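Local coordinates for protein dally-like, isoform A (Drosophila melanogaster, PDB 6XTZ) that is a cell-surface glypican that binds Wnt and Hedgehog proteins and shields the palmitoleate lipid of Wnt so that signalling can reach distant cells, at residues A[240-253]-A[483-497]. The protein carries 5 engineered substitutions. Sequence-based numbering, arbitrary orientation.
Sequences KGYTEKPCTNYCVN and CWNGHTIDRYMHSIT
P246 and W484 run side by side in a single beta bridge: W484 N donates almost straight to K245 O (2.9 Å, 172°), and W484 O receives C247 N just before helix 248-258. Beside the bridge the two segments are joined covalently, C247 SG to C483 SG, with a disulfide torsion of 93°. The contact belongs to the disulfide-rich lobe at one end of the elongated, predominantly helical glypican core, far from the palmitoleoyl pocket; C251, one helical turn on, is tied to C468. Four aromatic rings cluster about this junction. W484 and Y242 meet rim to rim, CZ3 to CD2 at 3.5 Å, while I489 CG1 lies over a face of the Y242 ring. K240, extended beyond CG, carries NZ to a lone pair of H487 O (2.9 Å) and also pairs with E41. The Y492 ring lies under Y250 CB, which sits over its centre, 3.6 Å from the centroid; chi1 of -177°, trans to the backbone N, puts it there. N253 ND2 comes up at the Y492 edge, and its amide bridges two backbone groups of the 495-497 loop, ND2 reaching S495 O from above the carbonyl plane and OD1 accepting T497 N at 3.0 Å. A serine in place of Y492 would probably leave Y250 CB without its aromatic floor and strip the N253 amide of the ring edge beside it. Farther along, I496 lays CG1 and CD1 across the N249 amide, CD1 lying 3.5 Å from OD1.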
loop_
_atom_site.group_PDB
_atom_site.type_symbol
_atom_site.label_atom_id
_atom_site.label_comp_id
_atom_site.label_asym_id
_atom_site.label_seq_id
_atom_site.Cartn_x
_atom_site.Cartn_y
_atom_site.Cartn_z
ATOM N N LYS A 240 -35.805 -13.805 21.794
ATOM C CA LYS A 240 -36.513 -13.300 22.962
ATOM C C LYS A 240 -37.791 -12.556 22.598
ATOM O O LYS A 240 -38.339 -11.840 23.441
ATOM C CB LYS A 240 -35.603 -12.389 23.787
ATOM C CG LYS A 240 -34.539 -13.120 24.592
ATOM C CD LYS A 240 -33.863 -12.179 25.574
ATOM C CE LYS A 240 -32.928 -12.934 26.496
ATOM N NZ LYS A 240 -32.343 -12.058 27.548
ATOM N N GLY A 241 -38.278 -12.709 21.369
ATOM C CA GLY A 241 -39.475 -12.015 20.947
ATOM C C GLY A 241 -39.274 -10.570 20.559
ATOM O O GLY A 241 -40.259 -9.882 20.266
ATOM N N TYR A 242 -38.034 -10.086 20.541
ATOM C CA TYR A 242 -37.745 -8.703 20.194
ATOM C C TYR A 242 -37.583 -8.556 18.687
ATOM O O TYR A 242 -37.028 -9.433 18.019
ATOM C CB TYR A 242 -36.476 -8.226 20.901
ATOM C CG TYR A 242 -36.550 -8.272 22.411
ATOM C CD1 TYR A 242 -37.726 -7.958 23.079
ATOM C CD2 TYR A 242 -35.442 -8.629 23.167
ATOM C CE1 TYR A 242 -37.794 -7.997 24.461
ATOM C CE2 TYR A 242 -35.501 -8.671 24.548
ATOM C CZ TYR A 242 -36.678 -8.354 25.189
ATOM O OH TYR A 242 -36.738 -8.396 26.563
ATOM N N THR A 243 -38.070 -7.434 18.155
ATOM C CA THR A 243 -37.960 -7.141 16.734
ATOM C C THR A 243 -36.972 -6.027 16.423
ATOM O O THR A 243 -36.702 -5.776 15.243
ATOM C CB THR A 243 -39.334 -6.764 16.159
ATOM O OG1 THR A 243 -39.813 -5.575 16.803
ATOM C CG2 THR A 243 -40.333 -7.889 16.386
ATOM N N GLU A 244 -36.424 -5.361 17.435
ATOM C CA GLU A 244 -35.546 -4.224 17.202
ATOM C C GLU A 244 -34.201 -4.673 16.642
ATOM O O GLU A 244 -33.741 -5.794 16.876
ATOM C CB GLU A 244 -35.329 -3.436 18.495
ATOM C CG GLU A 244 -36.541 -2.647 18.970
ATOM C CD GLU A 244 -37.555 -3.502 19.706
ATOM O OE1 GLU A 244 -38.628 -2.971 20.067
ATOM O OE2 GLU A 244 -37.285 -4.701 19.928
ATOM N N LYS A 245 -33.570 -3.772 15.892
ATOM C CA LYS A 245 -32.243 -4.017 15.360
ATOM C C LYS A 245 -31.200 -3.922 16.474
ATOM O O LYS A 245 -31.448 -3.318 17.520
ATOM C CB LYS A 245 -31.927 -3.015 14.252
ATOM C CG LYS A 245 -32.691 -3.245 12.959
ATOM C CD LYS A 245 -32.372 -4.610 12.367
ATOM C CE LYS A 245 -32.849 -4.716 10.926
ATOM N NZ LYS A 245 -34.312 -4.474 10.796
ATOM N N PRO A 246 -30.027 -4.519 16.275
ATOM C CA PRO A 246 -28.961 -4.386 17.273
ATOM C C PRO A 246 -28.450 -2.957 17.348
ATOM O O PRO A 246 -28.522 -2.193 16.382
ATOM C CB PRO A 246 -27.870 -5.336 16.763
ATOM C CG PRO A 246 -28.547 -6.221 15.766
ATOM C CD PRO A 246 -29.643 -5.414 15.170
ATOM N N CYS A 247 -27.930 -2.595 18.518
ATOM C CA CYS A 247 -27.337 -1.278 18.685
ATOM C C CYS A 247 -26.077 -1.158 17.834
ATOM O O CYS A 247 -25.351 -2.133 17.617
ATOM C CB CYS A 247 -27.012 -1.015 20.156
ATOM S SG CYS A 247 -28.401 -1.255 21.301
ATOM N N THR A 248 -25.826 0.055 17.340
ATOM C CA THR A 248 -24.698 0.274 16.440
ATOM C C THR A 248 -23.374 -0.029 17.131
ATOM O O THR A 248 -22.577 -0.840 16.648
ATOM C CB THR A 248 -24.719 1.710 15.914
ATOM O OG1 THR A 248 -25.927 1.927 15.178
ATOM C CG2 THR A 248 -23.526 1.963 15.002
ATOM N N ASN A 249 -23.126 0.617 18.275
ATOM C CA ASN A 249 -21.884 0.380 19.004
ATOM C C ASN A 249 -21.749 -1.077 19.424
ATOM O O ASN A 249 -20.635 -1.614 19.457
ATOM C CB ASN A 249 -21.808 1.301 20.221
ATOM C CG ASN A 249 -21.592 2.754 19.838
ATOM O OD1 ASN A 249 -21.628 3.110 18.660
ATOM N ND2 ASN A 249 -21.371 3.602 20.835
ATOM N N TYR A 250 -22.866 -1.732 19.745
ATOM C CA TYR A 250 -22.833 -3.160 20.038
ATOM C C TYR A 250 -22.404 -3.956 18.811
ATOM O O TYR A 250 -21.537 -4.835 18.899
ATOM C CB TYR A 250 -24.204 -3.612 20.546
ATOM C CG TYR A 250 -24.337 -5.098 20.799
ATOM C CD1 TYR A 250 -23.286 -5.835 21.334
ATOM C CD2 TYR A 250 -25.526 -5.761 20.523
ATOM C CE1 TYR A 250 -23.412 -7.192 21.566
ATOM C CE2 TYR A 250 -25.662 -7.114 20.757
ATOM C CZ TYR A 250 -24.603 -7.825 21.278
ATOM O OH TYR A 250 -24.732 -9.176 21.509
ATOM N N CYS A 251 -22.993 -3.650 17.652
ATOM C CA CYS A 251 -22.592 -4.320 16.418
ATOM C C CYS A 251 -21.127 -4.053 16.093
ATOM O O CYS A 251 -20.393 -4.973 15.713
ATOM C CB CYS A 251 -23.487 -3.872 15.262
ATOM S SG CYS A 251 -23.064 -4.595 13.657
ATOM N N VAL A 252 -20.684 -2.799 16.233
ATOM C CA VAL A 252 -19.307 -2.456 15.880
ATOM C C VAL A 252 -18.321 -3.219 16.756
ATOM O O VAL A 252 -17.304 -3.730 16.271
ATOM C CB VAL A 252 -19.089 -0.934 15.974
ATOM C CG1 VAL A 252 -17.613 -0.597 15.819
ATOM C CG2 VAL A 252 -19.910 -0.214 14.916
ATOM N N ASN A 253 -18.610 -3.319 18.056
ATOM C CA ASN A 253 -17.717 -4.041 18.956
ATOM C C ASN A 253 -17.629 -5.519 18.598
ATOM O O ASN A 253 -16.566 -6.130 18.751
ATOM C CB ASN A 253 -18.179 -3.874 20.403
ATOM C CG ASN A 253 -17.834 -2.515 20.969
ATOM O OD1 ASN A 253 -16.842 -1.902 20.574
ATOM N ND2 ASN A 253 -18.648 -2.036 21.902
ATOM N N CYS A 483 -32.848 -0.505 21.088
ATOM C CA CYS A 483 -32.034 -1.380 20.256
ATOM C C CYS A 483 -31.551 -2.549 21.101
ATOM O O CYS A 483 -31.457 -2.458 22.328
ATOM C CB CYS A 483 -30.853 -0.629 19.628
ATOM S SG CYS A 483 -29.745 0.184 20.802
ATOM N N TRP A 484 -31.248 -3.651 20.420
ATOM C CA TRP A 484 -30.830 -4.887 21.073
ATOM C C TRP A 484 -29.371 -4.777 21.503
ATOM O O TRP A 484 -28.484 -4.583 20.664
ATOM C CB TRP A 484 -31.042 -6.059 20.117
ATOM C CG TRP A 484 -30.389 -7.347 20.513
ATOM C CD1 TRP A 484 -29.265 -7.897 19.968
ATOM C CD2 TRP A 484 -30.831 -8.260 21.526
ATOM N NE1 TRP A 484 -28.976 -9.091 20.581
ATOM C CE2 TRP A 484 -29.921 -9.337 21.540
ATOM C CE3 TRP A 484 -31.903 -8.269 22.424
ATOM C CZ2 TRP A 484 -30.052 -10.412 22.417
ATOM C CZ3 TRP A 484 -32.031 -9.337 23.293
ATOM C CH2 TRP A 484 -31.110 -10.392 23.284
ATOM N N ASN A 485 -29.119 -4.894 22.808
ATOM C CA ASN A 485 -27.774 -4.767 23.353
ATOM C C ASN A 485 -27.161 -6.107 23.744
ATOM O O ASN A 485 -26.129 -6.129 24.420
ATOM C CB ASN A 485 -27.771 -3.817 24.556
ATOM C CG ASN A 485 -28.622 -4.318 25.718
ATOM O OD1 ASN A 485 -29.084 -5.459 25.731
ATOM N ND2 ASN A 485 -28.823 -3.457 26.711
ATOM N N GLY A 486 -27.773 -7.218 23.341
ATOM C CA GLY A 486 -27.306 -8.537 23.689
ATOM C C GLY A 486 -28.085 -9.203 24.804
ATOM O O GLY A 486 -28.022 -10.429 24.936
ATOM N N HIS A 487 -28.823 -8.435 25.602
ATOM C CA HIS A 487 -29.590 -9.010 26.698
ATOM C C HIS A 487 -31.034 -8.531 26.652
ATOM O O HIS A 487 -31.970 -9.330 26.772
ATOM C CB HIS A 487 -28.949 -8.653 28.041
ATOM C CG HIS A 487 -27.538 -9.134 28.188
ATOM N ND1 HIS A 487 -27.221 -10.452 28.439
ATOM C CD2 HIS A 487 -26.360 -8.470 28.124
ATOM C CE1 HIS A 487 -25.909 -10.579 28.523
ATOM N NE2 HIS A 487 -25.363 -9.391 28.336
ATOM N N THR A 488 -31.225 -7.227 26.465
ATOM C CA THR A 488 -32.550 -6.627 26.470
ATOM C C THR A 488 -32.607 -5.527 25.417
ATOM O O THR A 488 -31.635 -5.269 24.700
ATOM C CB THR A 488 -32.900 -6.074 27.857
ATOM O OG1 THR A 488 -34.134 -5.349 27.790
ATOM C CG2 THR A 488 -31.798 -5.150 28.353
ATOM N N ILE A 489 -33.764 -4.883 25.317
ATOM C CA ILE A 489 -33.952 -3.727 24.443
ATOM C C ILE A 489 -33.743 -2.502 25.326
ATOM O O ILE A 489 -34.683 -1.947 25.899
ATOM C CB ILE A 489 -35.320 -3.735 23.767
ATOM C CG1 ILE A 489 -35.502 -5.021 22.963
ATOM C CG2 ILE A 489 -35.474 -2.525 22.861
ATOM C CD1 ILE A 489 -34.453 -5.217 21.890
ATOM N N ASP A 490 -32.488 -2.082 25.446
ATOM C CA ASP A 490 -32.119 -0.986 26.327
ATOM C C ASP A 490 -30.863 -0.327 25.766
ATOM O O ASP A 490 -30.414 -0.644 24.661
ATOM C CB ASP A 490 -31.923 -1.498 27.760
ATOM C CG ASP A 490 -32.230 -0.447 28.806
ATOM O OD1 ASP A 490 -32.147 0.758 28.485
ATOM O OD2 ASP A 490 -32.556 -0.826 29.950
ATOM N N ARG A 491 -30.292 0.595 26.536
ATOM C CA ARG A 491 -29.072 1.270 26.118
ATOM C C ARG A 491 -27.876 0.334 26.222
ATOM O O ARG A 491 -27.748 -0.438 27.176
ATOM C CB ARG A 491 -28.838 2.515 26.972
ATOM C CG ARG A 491 -29.590 3.750 26.506
ATOM C CD ARG A 491 -29.698 4.778 27.622
ATOM N NE ARG A 491 -28.620 4.647 28.599
ATOM C CZ ARG A 491 -27.471 5.312 28.544
ATOM N NH1 ARG A 491 -26.550 5.127 29.480
ATOM N NH2 ARG A 491 -27.242 6.165 27.554
ATOM N N TYR A 492 -26.993 0.407 25.228
ATOM C CA TYR A 492 -25.755 -0.362 25.242
ATOM C C TYR A 492 -24.725 0.371 26.092
ATOM O O TYR A 492 -24.351 1.508 25.783
ATOM C CB TYR A 492 -25.250 -0.574 23.817
ATOM C CG TYR A 492 -24.006 -1.426 23.715
ATOM C CD1 TYR A 492 -24.034 -2.775 24.043
ATOM C CD2 TYR A 492 -22.806 -0.883 23.278
ATOM C CE1 TYR A 492 -22.898 -3.557 23.946
ATOM C CE2 TYR A 492 -21.666 -1.657 23.178
ATOM C CZ TYR A 492 -21.716 -2.992 23.511
ATOM O OH TYR A 492 -20.579 -3.761 23.411
ATOM N N MET A 493 -24.268 -0.278 27.165
ATOM C CA MET A 493 -23.439 0.407 28.152
ATOM C C MET A 493 -22.030 0.657 27.626
ATOM O O MET A 493 -21.492 1.760 27.769
ATOM C CB MET A 493 -23.393 -0.405 29.448
ATOM C CG MET A 493 -24.739 -0.563 30.145
ATOM S SD MET A 493 -25.362 0.965 30.880
ATOM C CE MET A 493 -26.478 1.549 29.606
ATOM N N HIS A 494 -21.417 -0.356 27.022
ATOM C CA HIS A 494 -20.031 -0.244 26.594
ATOM C C HIS A 494 -19.892 0.744 25.440
ATOM O O HIS A 494 -20.841 1.028 24.704
ATOM C CB HIS A 494 -19.489 -1.610 26.176
ATOM C CG HIS A 494 -19.700 -2.682 27.199
ATOM N ND1 HIS A 494 -18.770 -2.974 28.174
ATOM C CD2 HIS A 494 -20.735 -3.529 27.402
ATOM C CE1 HIS A 494 -19.223 -3.957 28.932
ATOM N NE2 HIS A 494 -20.414 -4.312 28.484
ATOM N N SER A 495 -18.685 1.278 25.293
ATOM C CA SER A 495 -18.339 2.143 24.178
ATOM C C SER A 495 -17.499 1.372 23.167
ATOM O O SER A 495 -17.018 0.268 23.432
ATOM C CB SER A 495 -17.590 3.385 24.671
ATOM O OG SER A 495 -16.375 3.029 25.309
ATOM N N ILE A 496 -17.333 1.970 21.986
ATOM C CA ILE A 496 -16.552 1.328 20.933
ATOM C C ILE A 496 -15.118 1.165 21.414
ATOM O O ILE A 496 -14.428 2.150 21.707
ATOM C CB ILE A 496 -16.630 2.132 19.633
ATOM C CG1 ILE A 496 -18.066 2.150 19.103
ATOM C CG2 ILE A 496 -15.688 1.548 18.591
ATOM C CD1 ILE A 496 -18.222 2.876 17.783
ATOM N N THR A 497 -14.665 -0.081 21.502
ATOM C CA THR A 497 -13.358 -0.375 22.067
ATOM C C THR A 497 -12.248 -0.117 21.056
ATOM O O THR A 497 -12.436 -0.244 19.842
ATOM C CB THR A 497 -13.294 -1.829 22.543
ATOM O OG1 THR A 497 -11.971 -2.125 23.007
ATOM C CG2 THR A 497 -13.653 -2.778 21.410
#